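Serine/threonine-protein kinase/endoribonuclease IRE1 (Saccharomyces cerevisiae, PDB 2BE1) senses unfolded proteins in the endoplasmic reticulum lumen through this lumenal domain, activating the ribonuclease that splices HAC1 mRNA in the unfolded protein response. Local coordinates at residues L7-I12 and V25-G30; E39-L44 and I122-N127; I60-G65 and Q296-L301; T116-T121 and I174-I179; E303-S308 and M333-I338. All coordinates share one frame; numbering follows the deposited sequence.

Contact 1. Residues L7-I12 and V25-G30; sequences LSLSDI and VDRRNG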
# COMPACT_ATOMS: atom_id res chain seq x y z
N LEU A 7 -3.99 -15.05 -29.72
CA LEU A 7 -3.66 -13.61 -29.59
C LEU A 7 -2.47 -13.31 -30.49
O LEU A 7 -1.46 -13.99 -30.35
CB LEU A 7 -3.31 -13.24 -28.14
CG LEU A 7 -4.30 -12.51 -27.19
CD1 LEU A 7 -5.75 -12.76 -27.51
CD2 LEU A 7 -4.06 -12.81 -25.70
N SER A 8 -2.58 -12.34 -31.42
CA SER A 8 -1.38 -11.92 -32.22
C SER A 8 -0.32 -11.37 -31.33
O SER A 8 -0.63 -10.61 -30.42
CB SER A 8 -1.64 -10.78 -33.20
OG SER A 8 -2.70 -11.07 -34.06
N LEU A 9 0.92 -11.73 -31.58
CA LEU A 9 1.95 -11.00 -30.95
C LEU A 9 2.13 -9.79 -31.83
O LEU A 9 2.39 -9.89 -32.99
CB LEU A 9 3.17 -11.87 -30.81
CG LEU A 9 4.52 -11.35 -30.34
CD1 LEU A 9 4.48 -10.56 -29.06
CD2 LEU A 9 5.30 -12.57 -30.12
N SER A 10 1.91 -8.63 -31.29
CA SER A 10 2.09 -7.41 -32.01
C SER A 10 3.56 -7.19 -32.33
O SER A 10 4.45 -7.81 -31.75
CB SER A 10 1.58 -6.27 -31.14
OG SER A 10 1.79 -5.01 -31.74
N ASP A 11 3.80 -6.28 -33.25
CA ASP A 11 5.15 -5.89 -33.57
C ASP A 11 5.67 -4.80 -32.69
O ASP A 11 6.85 -4.47 -32.70
CB ASP A 11 5.16 -5.42 -34.99
CG ASP A 11 5.41 -6.52 -35.92
OD1 ASP A 11 5.28 -6.29 -37.15
OD2 ASP A 11 5.76 -7.61 -35.40
N ILE A 12 4.78 -4.20 -31.93
CA ILE A 12 5.19 -3.19 -31.00
C ILE A 12 5.67 -3.86 -29.75
O ILE A 12 5.20 -4.94 -29.38
CB ILE A 12 4.05 -2.28 -30.63
CG1 ILE A 12 3.28 -1.85 -31.87
CG2 ILE A 12 4.59 -1.07 -29.89
CD1 ILE A 12 4.14 -1.33 -32.99
N VAL A 25 9.20 0.52 -29.09
CA VAL A 25 10.23 0.07 -30.05
C VAL A 25 9.63 -1.03 -30.95
O VAL A 25 8.83 -1.86 -30.48
CB VAL A 25 11.59 -0.33 -29.37
CG1 VAL A 25 11.35 -1.07 -28.14
CG2 VAL A 25 12.37 -1.20 -30.28
N ASP A 26 10.02 -1.00 -32.24
CA ASP A 26 9.56 -1.97 -33.23
C ASP A 26 10.34 -3.25 -33.11
O ASP A 26 11.48 -3.33 -33.53
CB ASP A 26 9.72 -1.42 -34.64
CG ASP A 26 9.42 -2.45 -35.73
OD1 ASP A 26 9.66 -2.14 -36.90
OD2 ASP A 26 8.97 -3.57 -35.46
N ARG A 27 9.68 -4.26 -32.59
CA ARG A 27 10.18 -5.62 -32.48
C ARG A 27 10.98 -6.17 -33.67
O ARG A 27 11.71 -7.16 -33.53
CB ARG A 27 8.97 -6.53 -32.28
CG ARG A 27 9.29 -7.77 -31.50
CD ARG A 27 8.14 -8.69 -31.40
NE ARG A 27 8.51 -9.85 -30.59
CZ ARG A 27 8.26 -9.94 -29.28
NH1 ARG A 27 7.65 -8.92 -28.65
NH2 ARG A 27 8.59 -11.04 -28.56
N ARG A 28 10.87 -5.58 -34.84
CA ARG A 28 11.51 -6.23 -35.95
C ARG A 28 12.89 -5.78 -36.24
O ARG A 28 13.62 -6.46 -36.92
CB ARG A 28 10.67 -6.19 -37.20
CG ARG A 28 9.77 -7.44 -37.31
CD ARG A 28 8.52 -7.08 -38.10
NE ARG A 28 8.22 -5.66 -37.88
CZ ARG A 28 7.53 -4.88 -38.70
NH1 ARG A 28 7.38 -3.61 -38.36
NH2 ARG A 28 7.00 -5.34 -39.84
N ASN A 29 13.25 -4.63 -35.69
CA ASN A 29 14.53 -4.07 -35.98
C ASN A 29 15.08 -3.27 -34.81
O ASN A 29 16.24 -2.87 -34.83
CB ASN A 29 14.35 -3.16 -37.15
CG ASN A 29 13.18 -2.27 -36.98
OD1 ASN A 29 12.76 -1.98 -35.87
ND2 ASN A 29 12.65 -1.81 -38.07
N GLY A 30 14.25 -3.01 -33.80
CA GLY A 30 14.66 -2.15 -32.66
C GLY A 30 14.59 -0.65 -32.96
O GLY A 30 15.25 0.14 -32.30
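The open end of a β hairpin is held here: I12 on strand 8-17 faces D26 on strand 22-26 as an antiparallel non-hydrogen-bonded pair, with CA atoms 5.1 Å apart. Just beyond it, R27 N donates to D11 O at 2.8 Å, so the backbones stay tied where strand 22-26 gives way to a turn. Both side chains of the bridged pair lie on the same sheet face, where both touch I33 of strand 31-36.

Charge organises the turn. The carboxylate of D26 accepts from R28 N through OD2 at 2.8 Å, closing an Asx turn, and that bond comes from above the carboxylate plane. The same OD2, lying almost exactly in the guanidinium plane, offers its syn lone pair to R28 NE, while R28 NH1 reaches OD1; D26 is thus gripped side-on. D11 uses a different surface of the same arginine: its OD1 sits 3.0 Å above the centre of the guanidinium, with the two flat groups 26° apart. No N-H points at it, so this salt bridge is one of charges alone. An arginine suits the place because its edge and its face can serve separate carboxylates, which probably eases the proximity of the two acids.

R27 points its long chain the other way, extended from CG to NE, toward salt bridges with D212 and D250. L9 crosses it at about a right angle and lays a methyl over one guanidinium face, CD1 standing 3.6 Å from R27 NH1.

Contact 2. Residues E39-L44 and I122-N127; sequences ENFQPL and IMYTIN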
# COMPACT_ATOMS: atom_id res chain seq x y z
N GLU A 39 9.10 13.83 -17.59
CA GLU A 39 8.33 14.96 -17.00
C GLU A 39 6.92 14.53 -16.91
O GLU A 39 6.24 14.89 -15.98
CB GLU A 39 8.34 16.21 -17.90
CG GLU A 39 9.69 16.90 -18.01
CD GLU A 39 10.83 15.91 -18.26
OE1 GLU A 39 10.94 15.43 -19.42
OE2 GLU A 39 11.59 15.61 -17.30
N ASN A 40 6.49 13.78 -17.91
CA ASN A 40 5.14 13.24 -17.95
C ASN A 40 4.81 12.24 -16.87
O ASN A 40 3.65 12.11 -16.50
CB ASN A 40 4.83 12.68 -19.31
CG ASN A 40 4.77 13.77 -20.34
OD1 ASN A 40 5.21 13.59 -21.46
ND2 ASN A 40 4.24 14.92 -19.96
N PHE A 41 5.81 11.56 -16.34
CA PHE A 41 5.56 10.58 -15.30
C PHE A 41 6.34 10.96 -14.06
O PHE A 41 6.24 12.08 -13.59
CB PHE A 41 5.89 9.17 -15.82
CG PHE A 41 5.28 8.87 -17.17
CD1 PHE A 41 6.06 8.45 -18.22
CD2 PHE A 41 3.94 9.04 -17.40
CE1 PHE A 41 5.47 8.19 -19.49
CE2 PHE A 41 3.37 8.78 -18.65
CZ PHE A 41 4.14 8.36 -19.69
N GLN A 42 7.11 10.02 -13.54
CA GLN A 42 7.93 10.20 -12.34
C GLN A 42 9.23 9.46 -12.57
O GLN A 42 9.23 8.39 -13.22
CB GLN A 42 7.26 9.61 -11.08
CG GLN A 42 5.73 9.77 -10.98
CD GLN A 42 5.01 8.94 -12.07
OE1 GLN A 42 3.83 9.20 -12.41
NE2 GLN A 42 5.72 7.93 -12.62
N PRO A 43 10.36 10.06 -12.10
CA PRO A 43 11.66 9.43 -11.84
C PRO A 43 11.46 8.04 -11.23
O PRO A 43 10.65 7.90 -10.30
CB PRO A 43 12.30 10.34 -10.76
CG PRO A 43 11.38 11.57 -10.62
CD PRO A 43 10.40 11.52 -11.82
N LEU A 44 12.18 7.03 -11.74
CA LEU A 44 11.96 5.63 -11.30
C LEU A 44 12.54 5.40 -9.95
O LEU A 44 11.97 4.71 -9.15
CB LEU A 44 12.59 4.64 -12.26
CG LEU A 44 11.80 3.60 -13.01
CD1 LEU A 44 10.55 4.21 -13.41
CD2 LEU A 44 12.56 3.29 -14.22
N ILE A 122 -1.37 3.92 -10.30
CA ILE A 122 -1.83 4.74 -11.46
C ILE A 122 -2.10 3.94 -12.78
O ILE A 122 -1.46 2.94 -13.06
CB ILE A 122 -0.83 5.84 -11.78
CG1 ILE A 122 -1.06 7.05 -10.92
CG2 ILE A 122 -1.04 6.37 -13.16
CD1 ILE A 122 -0.32 8.31 -11.50
N MET A 123 -3.03 4.40 -13.61
CA MET A 123 -3.20 3.81 -14.93
C MET A 123 -3.20 4.88 -16.01
O MET A 123 -3.81 5.93 -15.84
CB MET A 123 -4.51 3.05 -14.98
CG MET A 123 -4.53 1.93 -15.98
SD MET A 123 -4.60 0.36 -15.11
CE MET A 123 -3.94 -0.72 -16.34
N TYR A 124 -2.52 4.63 -17.12
CA TYR A 124 -2.50 5.55 -18.26
C TYR A 124 -3.00 4.79 -19.44
O TYR A 124 -2.72 3.59 -19.58
CB TYR A 124 -1.10 5.97 -18.63
CG TYR A 124 -0.39 6.78 -17.59
CD1 TYR A 124 0.45 6.16 -16.66
CD2 TYR A 124 -0.52 8.17 -17.55
CE1 TYR A 124 1.10 6.87 -15.69
CE2 TYR A 124 0.15 8.92 -16.59
CZ TYR A 124 0.97 8.26 -15.66
OH TYR A 124 1.65 8.97 -14.67
N THR A 125 -3.75 5.48 -20.31
CA THR A 125 -4.02 4.93 -21.65
C THR A 125 -3.33 5.84 -22.66
O THR A 125 -3.48 7.06 -22.63
CB THR A 125 -5.50 4.82 -21.98
OG1 THR A 125 -6.06 6.14 -21.94
CG2 THR A 125 -6.22 3.95 -20.98
N ILE A 126 -2.58 5.21 -23.55
CA ILE A 126 -1.68 5.91 -24.40
C ILE A 126 -1.98 5.38 -25.76
O ILE A 126 -2.28 4.19 -25.89
CB ILE A 126 -0.26 5.56 -24.00
CG1 ILE A 126 0.01 6.02 -22.58
CG2 ILE A 126 0.74 6.23 -24.92
CD1 ILE A 126 1.38 5.75 -22.09
N ASN A 127 -1.93 6.25 -26.76
CA ASN A 127 -2.14 5.83 -28.12
C ASN A 127 -0.92 5.19 -28.67
O ASN A 127 0.09 5.87 -28.76
CB ASN A 127 -2.41 7.02 -29.00
CG ASN A 127 -2.48 6.63 -30.44
OD1 ASN A 127 -1.54 6.84 -31.19
ND2 ASN A 127 -3.57 6.00 -30.83
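F41 and Y124 meet as a T-shaped (edge-to-face) pair, the phenylalanine turning its edge to the face of the tyrosine. The ring planes stand at 67° and the centroids are 4.9 Å apart. The touching is done by one side of the F41 ring: CD2 comes within 3.5 Å of Y124 CZ, and its neighbour CE2 lies over the tyrosine face, displaced toward the rim. In Y124, CG lies anti to the carbonyl carbon (chi1 -65°), which sends the ring from its strand across to the loop. N40 CB lies over one face of the F41 ring, 4.1 Å above its centre.

Residues 39-44, the end of a short 3-10 segment and the loop that follows it, fold over one side of strand 112-127 in a branched antiparallel sheet. I122, Y124 and I126 are the strand residues directed at the loop, whereas M123 packs on P93 of the second subunit. Aromatic and branched apolar side chains suit this buried layer, where F41 also makes an edge-to-face pair with W194.

With an alanine in place of Y124, the edge of F41 would probably lose the aromatic face it rests against, leaving that ring freer to turn and a gap between loop and strand. The end of Q42 comes to the rim of the tyrosine ring near its plane, beside the hydroxyl. I126 makes a looser contact further along, its CD1 4.5 Å from F41 CZ.

Contact 3. Residues I60-G65 and Q296-L301; sequences IIEPFG and QNFPSL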
# COMPACT_ATOMS: atom_id res chain seq x y z
N ILE A 60 21.43 2.19 -2.44
CA ILE A 60 21.31 1.84 -3.84
C ILE A 60 20.21 0.86 -4.01
O ILE A 60 20.23 -0.19 -3.35
CB ILE A 60 22.58 1.15 -4.33
CG1 ILE A 60 23.76 2.10 -4.20
CG2 ILE A 60 22.44 0.71 -5.80
CD1 ILE A 60 25.04 1.48 -4.16
N ILE A 61 19.24 1.15 -4.89
CA ILE A 61 18.20 0.12 -5.23
C ILE A 61 18.17 -0.37 -6.67
O ILE A 61 18.55 0.35 -7.63
CB ILE A 61 16.83 0.58 -4.90
CG1 ILE A 61 16.46 1.67 -5.88
CG2 ILE A 61 16.78 1.14 -3.44
CD1 ILE A 61 15.64 2.70 -5.19
N GLU A 62 17.78 -1.61 -6.83
CA GLU A 62 17.69 -2.11 -8.19
C GLU A 62 16.28 -1.72 -8.64
O GLU A 62 15.28 -2.09 -8.00
CB GLU A 62 17.91 -3.61 -8.29
CG GLU A 62 17.57 -4.15 -9.65
CD GLU A 62 17.80 -5.64 -9.74
OE1 GLU A 62 18.39 -6.15 -10.74
OE2 GLU A 62 17.42 -6.30 -8.78
N PRO A 63 16.18 -0.93 -9.72
CA PRO A 63 14.88 -0.42 -10.11
C PRO A 63 14.20 -1.53 -10.84
O PRO A 63 14.21 -1.54 -12.07
CB PRO A 63 15.22 0.68 -11.10
CG PRO A 63 16.42 0.23 -11.72
CD PRO A 63 17.22 -0.48 -10.65
N PHE A 64 13.67 -2.50 -10.14
CA PHE A 64 13.12 -3.58 -10.90
C PHE A 64 12.38 -4.48 -9.96
O PHE A 64 12.79 -4.68 -8.82
CB PHE A 64 14.19 -4.35 -11.67
CG PHE A 64 13.67 -5.60 -12.24
CD1 PHE A 64 13.05 -5.61 -13.46
CD2 PHE A 64 13.72 -6.79 -11.50
CE1 PHE A 64 12.52 -6.83 -13.99
CE2 PHE A 64 13.19 -8.02 -12.04
CZ PHE A 64 12.61 -8.03 -13.27
N GLY A 65 11.27 -4.99 -10.41
CA GLY A 65 10.47 -5.78 -9.54
C GLY A 65 10.11 -5.06 -8.26
O GLY A 65 9.68 -3.90 -8.28
N GLN A 296 21.09 -11.43 -12.18
CA GLN A 296 19.85 -12.22 -12.25
C GLN A 296 18.95 -11.53 -13.24
O GLN A 296 18.53 -12.09 -14.25
CB GLN A 296 19.14 -12.24 -10.92
CG GLN A 296 19.88 -12.96 -9.82
CD GLN A 296 21.36 -12.51 -9.75
OE1 GLN A 296 22.20 -12.94 -10.56
NE2 GLN A 296 21.68 -11.65 -8.78
N ASN A 297 18.69 -10.26 -12.98
CA ASN A 297 17.81 -9.53 -13.84
C ASN A 297 18.42 -8.97 -15.07
O ASN A 297 17.69 -8.68 -16.01
CB ASN A 297 17.14 -8.47 -13.03
CG ASN A 297 16.46 -9.07 -11.86
OD1 ASN A 297 16.06 -10.24 -11.89
ND2 ASN A 297 16.34 -8.32 -10.79
N PHE A 298 19.72 -8.79 -15.12
CA PHE A 298 20.20 -8.11 -16.31
C PHE A 298 21.50 -8.70 -16.81
O PHE A 298 22.48 -7.92 -17.13
CB PHE A 298 20.35 -6.60 -16.10
CG PHE A 298 19.12 -5.93 -15.61
CD1 PHE A 298 18.84 -5.88 -14.23
CD2 PHE A 298 18.22 -5.39 -16.51
CE1 PHE A 298 17.67 -5.25 -13.79
CE2 PHE A 298 17.07 -4.73 -16.11
CZ PHE A 298 16.80 -4.65 -14.74
N PRO A 299 21.51 -10.05 -16.97
CA PRO A 299 22.69 -10.85 -17.23
C PRO A 299 23.34 -10.27 -18.43
O PRO A 299 24.56 -10.04 -18.47
CB PRO A 299 22.08 -12.16 -17.64
CG PRO A 299 20.75 -11.74 -18.18
CD PRO A 299 20.31 -10.89 -17.07
N SER A 300 22.51 -9.99 -19.41
CA SER A 300 23.03 -9.63 -20.69
C SER A 300 23.89 -8.34 -20.64
O SER A 300 24.99 -8.26 -21.27
CB SER A 300 21.86 -9.54 -21.68
OG SER A 300 22.32 -9.17 -22.97
N LEU A 301 23.38 -7.34 -19.89
CA LEU A 301 24.03 -6.06 -19.65
C LEU A 301 25.23 -6.19 -18.71
O LEU A 301 26.35 -5.80 -19.05
CB LEU A 301 23.05 -5.10 -19.02
CG LEU A 301 23.56 -3.66 -19.02
CD1 LEU A 301 22.48 -2.78 -19.48
CD2 LEU A 301 23.93 -3.31 -17.61
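The F64 ring has N297 over one face, with N297 CB 4.0 Å above the plane and offset toward the rim and its amide carbon CG 3.4 Å from F64 CE2, while F298 turns its edge toward the F64 face in a T-shaped pair. The centroids of those two rings are 5.6 Å apart and the planes stand at 76°. At the edge of F298, near its plane, lie E62 OE1 and F64 CB, the latter 4.0 Å from F298 CZ.

The contact joins the loop leaving strand 57-61 to the residues that lead into helix 299-303, where F298 holds the N-cap position. P63 is the centre of an inverse γ turn, which brings E62 and F64 round to face the same partners. Both reach across with CG anti to the backbone N, and E62 then runs straight on (chi2 180°), carrying its carboxylate to the amide of N297.

A glutamate fits here because its buried oxygen finds donors: S294 OG hydrogen-bonds to OE1 and also to N297 N, tying both segments to the end of strand 290-294. The N297 amide, packed on F64, adds a further polar link to the carboxylate. This bond is weak, with N297 ND2 3.0 Å from E62 OE1 and an N-H...O angle of 145°.

Contact 4. Residues T116-T121 and I174-I179; sequences TGSMRT and IFELGI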
# COMPACT_ATOMS: atom_id res chain seq x y z
N THR A 116 8.02 4.77 7.88
CA THR A 116 6.70 5.05 7.39
C THR A 116 6.71 4.88 5.91
O THR A 116 7.64 5.27 5.21
CB THR A 116 6.25 6.44 7.70
OG1 THR A 116 7.10 7.37 7.05
CG2 THR A 116 6.35 6.65 9.11
N GLY A 117 5.64 4.29 5.40
CA GLY A 117 5.57 4.01 3.97
C GLY A 117 4.52 4.74 3.15
O GLY A 117 3.92 5.73 3.62
N SER A 118 4.29 4.25 1.93
CA SER A 118 3.34 4.84 1.05
C SER A 118 3.49 4.18 -0.28
O SER A 118 4.61 4.06 -0.83
CB SER A 118 3.58 6.35 0.97
OG SER A 118 3.40 6.81 -0.32
N MET A 119 2.37 3.75 -0.80
CA MET A 119 2.39 3.08 -2.06
C MET A 119 1.21 3.51 -2.90
O MET A 119 0.11 3.45 -2.40
CB MET A 119 2.30 1.60 -1.79
CG MET A 119 2.15 0.81 -3.04
SD MET A 119 0.45 0.44 -3.54
CE MET A 119 0.72 -1.25 -4.14
N ARG A 120 1.41 3.96 -4.14
CA ARG A 120 0.25 4.38 -4.97
C ARG A 120 0.13 3.63 -6.25
O ARG A 120 1.11 3.24 -6.89
CB ARG A 120 0.33 5.81 -5.48
CG ARG A 120 0.63 6.84 -4.55
CD ARG A 120 0.32 8.16 -5.23
NE ARG A 120 1.32 8.66 -6.20
CZ ARG A 120 2.62 8.89 -5.95
NH1 ARG A 120 3.37 9.37 -6.95
NH2 ARG A 120 3.18 8.59 -4.74
N THR A 121 -1.08 3.61 -6.76
CA THR A 121 -1.31 2.99 -8.02
C THR A 121 -1.78 4.08 -9.03
O THR A 121 -2.45 5.06 -8.61
CB THR A 121 -2.31 1.84 -7.74
OG1 THR A 121 -1.59 0.60 -7.68
CG2 THR A 121 -3.42 1.79 -8.75
N ILE A 174 3.80 3.08 -7.47
CA ILE A 174 4.85 3.97 -6.99
C ILE A 174 4.99 3.96 -5.50
O ILE A 174 4.16 4.55 -4.76
CB ILE A 174 4.56 5.39 -7.24
CG1 ILE A 174 4.35 5.63 -8.72
CG2 ILE A 174 5.70 6.19 -6.74
CD1 ILE A 174 3.72 6.94 -9.02
N PHE A 175 6.09 3.36 -5.06
CA PHE A 175 6.37 3.23 -3.65
C PHE A 175 7.12 4.44 -3.14
O PHE A 175 7.74 5.21 -3.92
CB PHE A 175 7.26 2.03 -3.44
CG PHE A 175 6.66 0.76 -3.86
CD1 PHE A 175 6.71 0.38 -5.16
CD2 PHE A 175 6.04 -0.08 -2.93
CE1 PHE A 175 6.16 -0.82 -5.54
CE2 PHE A 175 5.51 -1.28 -3.31
CZ PHE A 175 5.56 -1.65 -4.60
N GLU A 176 7.13 4.57 -1.80
CA GLU A 176 7.85 5.65 -1.18
C GLU A 176 8.06 5.33 0.25
O GLU A 176 7.16 5.39 1.01
CB GLU A 176 6.96 6.82 -1.24
CG GLU A 176 7.47 8.09 -0.70
CD GLU A 176 6.45 9.15 -1.10
OE1 GLU A 176 5.55 9.47 -0.23
OE2 GLU A 176 6.51 9.57 -2.31
N LEU A 177 9.28 4.97 0.59
CA LEU A 177 9.66 4.61 1.93
C LEU A 177 10.38 5.79 2.56
O LEU A 177 11.19 6.44 1.90
CB LEU A 177 10.61 3.43 1.87
CG LEU A 177 10.98 3.07 3.27
CD1 LEU A 177 10.12 1.89 3.68
CD2 LEU A 177 12.44 2.72 3.22
N GLY A 178 10.08 6.08 3.81
CA GLY A 178 10.66 7.23 4.45
C GLY A 178 11.20 6.69 5.73
O GLY A 178 10.44 6.24 6.54
N ILE A 179 12.51 6.71 5.93
CA ILE A 179 13.03 6.30 7.23
C ILE A 179 13.60 7.46 8.07
O ILE A 179 14.40 8.24 7.57
CB ILE A 179 13.92 5.10 7.15
CG1 ILE A 179 14.97 5.18 8.22
CG2 ILE A 179 14.55 5.00 5.80
CD1 ILE A 179 15.45 3.87 8.62
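R120 and I174 are joined twice by their backbones as an antiparallel hydrogen-bonded pair, R120 N giving to I174 O at 2.9 Å and I174 N to R120 O at 2.8 Å. T116 and G178 form another such pair, tied by T116 N to G178 O and by the return bond. Between these, S118 and E176 keep only a weak backbone bond, E176 N to S118 O. The non-hydrogen-bonded pair M119 and F175 is bridged by CA-H...O contacts on both sides.

Among the side chains, apolar contact occupies the face carrying M119 and F175: they run side by side, M119 CG lying over the phenylalanine ring, 4.0 Å from CE2. On the other face R120 bends at chi3 (-78°), turning the guanidinium over I174, whose CB stands 4.0 Å above its plane, offset toward the rim, while CD1 comes nearest, at NH1. E176 OE2 approaches the guanidinium edge, but at 4.2 Å from R120 NH2 this is charge attraction beyond a salt bridge. Arginine suits this partly exposed position, its long chain lying on I174 with the charged end near E176. A serine in place of R120 would probably uncover I174 and leave E176 without its nearby positive charge. S118 OG adds a weak hydrogen bond to E176 OE1.

F175 and L177 pack on helix 85-89, strand 190-195 flanks I174 and F175, and S118 to R120 pair antiparallel with a strand of the second subunit, so the sheet continues across the dimer interface.

Contact 5. Residues E303-S308 and M333-I338; sequences ESAPIS and MGVHQI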
# COMPACT_ATOMS: atom_id res chain seq x y z
N GLU A 303 27.20 -8.48 -18.20
CA GLU A 303 28.32 -9.24 -18.72
C GLU A 303 29.02 -8.43 -19.76
O GLU A 303 30.19 -8.57 -19.91
CB GLU A 303 27.78 -10.57 -19.24
CG GLU A 303 28.43 -11.13 -20.48
CD GLU A 303 27.36 -11.79 -21.40
OE1 GLU A 303 26.46 -11.06 -21.94
OE2 GLU A 303 27.45 -13.05 -21.58
N SER A 304 28.29 -7.54 -20.45
CA SER A 304 28.86 -6.60 -21.44
C SER A 304 29.40 -5.30 -20.79
O SER A 304 29.71 -4.30 -21.44
CB SER A 304 27.80 -6.28 -22.50
OG SER A 304 26.92 -5.24 -22.08
N ALA A 305 29.52 -5.35 -19.48
CA ALA A 305 29.82 -4.19 -18.67
C ALA A 305 31.23 -4.27 -18.05
O ALA A 305 31.67 -5.34 -17.61
CB ALA A 305 28.77 -4.11 -17.58
N PRO A 306 31.91 -3.13 -17.95
CA PRO A 306 33.32 -3.02 -17.50
C PRO A 306 33.48 -3.17 -16.00
O PRO A 306 32.66 -2.68 -15.24
CB PRO A 306 33.68 -1.62 -17.86
CG PRO A 306 32.30 -0.91 -17.84
CD PRO A 306 31.27 -1.85 -18.25
N ILE A 307 34.54 -3.83 -15.54
CA ILE A 307 34.76 -3.97 -14.08
C ILE A 307 35.05 -2.66 -13.37
O ILE A 307 36.02 -1.98 -13.66
CB ILE A 307 35.83 -5.04 -13.70
CG1 ILE A 307 35.32 -6.42 -14.12
CG2 ILE A 307 36.01 -5.07 -12.19
CD1 ILE A 307 36.32 -7.31 -14.97
N SER A 308 34.18 -2.32 -12.43
CA SER A 308 34.27 -1.07 -11.73
C SER A 308 35.63 -0.93 -11.16
O SER A 308 36.23 -1.91 -10.66
CB SER A 308 33.21 -0.99 -10.65
OG SER A 308 33.72 -1.34 -9.40
N MET A 333 31.28 3.23 -10.04
CA MET A 333 30.50 2.95 -11.19
C MET A 333 31.10 1.79 -11.95
O MET A 333 32.33 1.70 -12.08
CB MET A 333 30.51 4.17 -12.04
CG MET A 333 29.65 4.01 -13.24
SD MET A 333 29.98 5.52 -14.17
CE MET A 333 28.80 6.73 -13.45
N GLY A 334 30.24 0.93 -12.48
CA GLY A 334 30.61 -0.33 -13.18
C GLY A 334 30.25 -1.57 -12.36
O GLY A 334 29.59 -1.47 -11.31
N VAL A 335 30.71 -2.74 -12.77
CA VAL A 335 30.33 -3.89 -11.98
C VAL A 335 31.22 -4.29 -10.80
O VAL A 335 32.43 -4.36 -10.88
CB VAL A 335 30.06 -5.06 -12.87
CG1 VAL A 335 30.68 -4.83 -14.23
CG2 VAL A 335 30.59 -6.39 -12.23
N HIS A 336 30.57 -4.58 -9.68
CA HIS A 336 31.21 -5.20 -8.53
C HIS A 336 30.76 -6.63 -8.44
O HIS A 336 30.00 -7.10 -9.28
CB HIS A 336 30.79 -4.51 -7.24
CG HIS A 336 31.12 -3.05 -7.21
ND1 HIS A 336 30.68 -2.17 -8.19
CD2 HIS A 336 31.83 -2.31 -6.33
CE1 HIS A 336 31.14 -0.96 -7.91
NE2 HIS A 336 31.83 -1.01 -6.79
N GLN A 337 31.24 -7.31 -7.40
CA GLN A 337 30.85 -8.67 -7.18
C GLN A 337 30.50 -9.05 -5.71
O GLN A 337 31.38 -9.51 -4.99
CB GLN A 337 31.98 -9.52 -7.61
CG GLN A 337 31.58 -10.90 -7.46
CD GLN A 337 32.51 -11.84 -8.15
OE1 GLN A 337 32.68 -11.80 -9.39
NE2 GLN A 337 33.14 -12.73 -7.35
N ILE A 338 29.25 -8.90 -5.26
CA ILE A 338 28.87 -9.23 -3.88
C ILE A 338 29.21 -10.71 -3.52
O ILE A 338 29.11 -11.63 -4.36
CB ILE A 338 27.40 -8.97 -3.66
CG1 ILE A 338 26.61 -9.99 -4.49
CG2 ILE A 338 27.08 -7.56 -4.08
CD1 ILE A 338 25.05 -10.28 -4.16
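S308 caps the N-terminus of helix 309-312 while touching M333 and H336, beside a single β bridge between I307 and V335 that fixes the loop before that helix to strand 334-336. From the backbone, its CB points toward the strand and lies 3.2 Å from M333 O. One bond further, OG stands 3.0 Å above one face of the H336 ring, offset toward the rim. The same OG is hydrogen-bonded to A311 N, so the hydroxyl serves the start of the helix while resting over the imidazole. Serine suits this N-cap: it is short enough to sit between helix and ring, and its oxygen can receive a backbone N-H.

H336 brings its ring beneath the hydroxyl with CG anti to the carbonyl carbon (chi1 -59°). Its edge is steadied by G334 O, which lies in the ring plane and takes a weak bond from ND1 at 3.4 Å. At G334 phi is +109°, and a CB there would run into S308 CA and P306 O, so glycine suits the close approach of the two backbones, with the CA atoms of S308 and G334 4.0 Å apart.

Two backbone bonds bracket the bridge. V335 N donates to P306 O at 3.1 Å, nearly straight at 170°, and S308 N donates to V335 O. On the other side of the proline, A305 adds a small apolar contact, its CB 3.9 Å from V335 CG1.

Contacts 2 and 4 belong together: both use strand 112-127, both touch the second subunit, and they meet where Q42 CD lies 3.9 Å from I174 CD1. With helix 85-89 packed on it, this dimer-spanning sheet is consistent with the floor of the peptide-binding groove described for the lumenal domain. Contact 3 comes within about 5 Å, nearest atoms, of both contact 2 and contact 4, joining the end of strand 57-61 to the start of helix 299-303. Contact 5 continues from contact 3 along the chain, their centres about 12 Å apart. Contact 1 stands off in the antiparallel sheet that holds strands 8-17 and 22-26, its centre about 34 Å from that of contact 4, across the chain's centre.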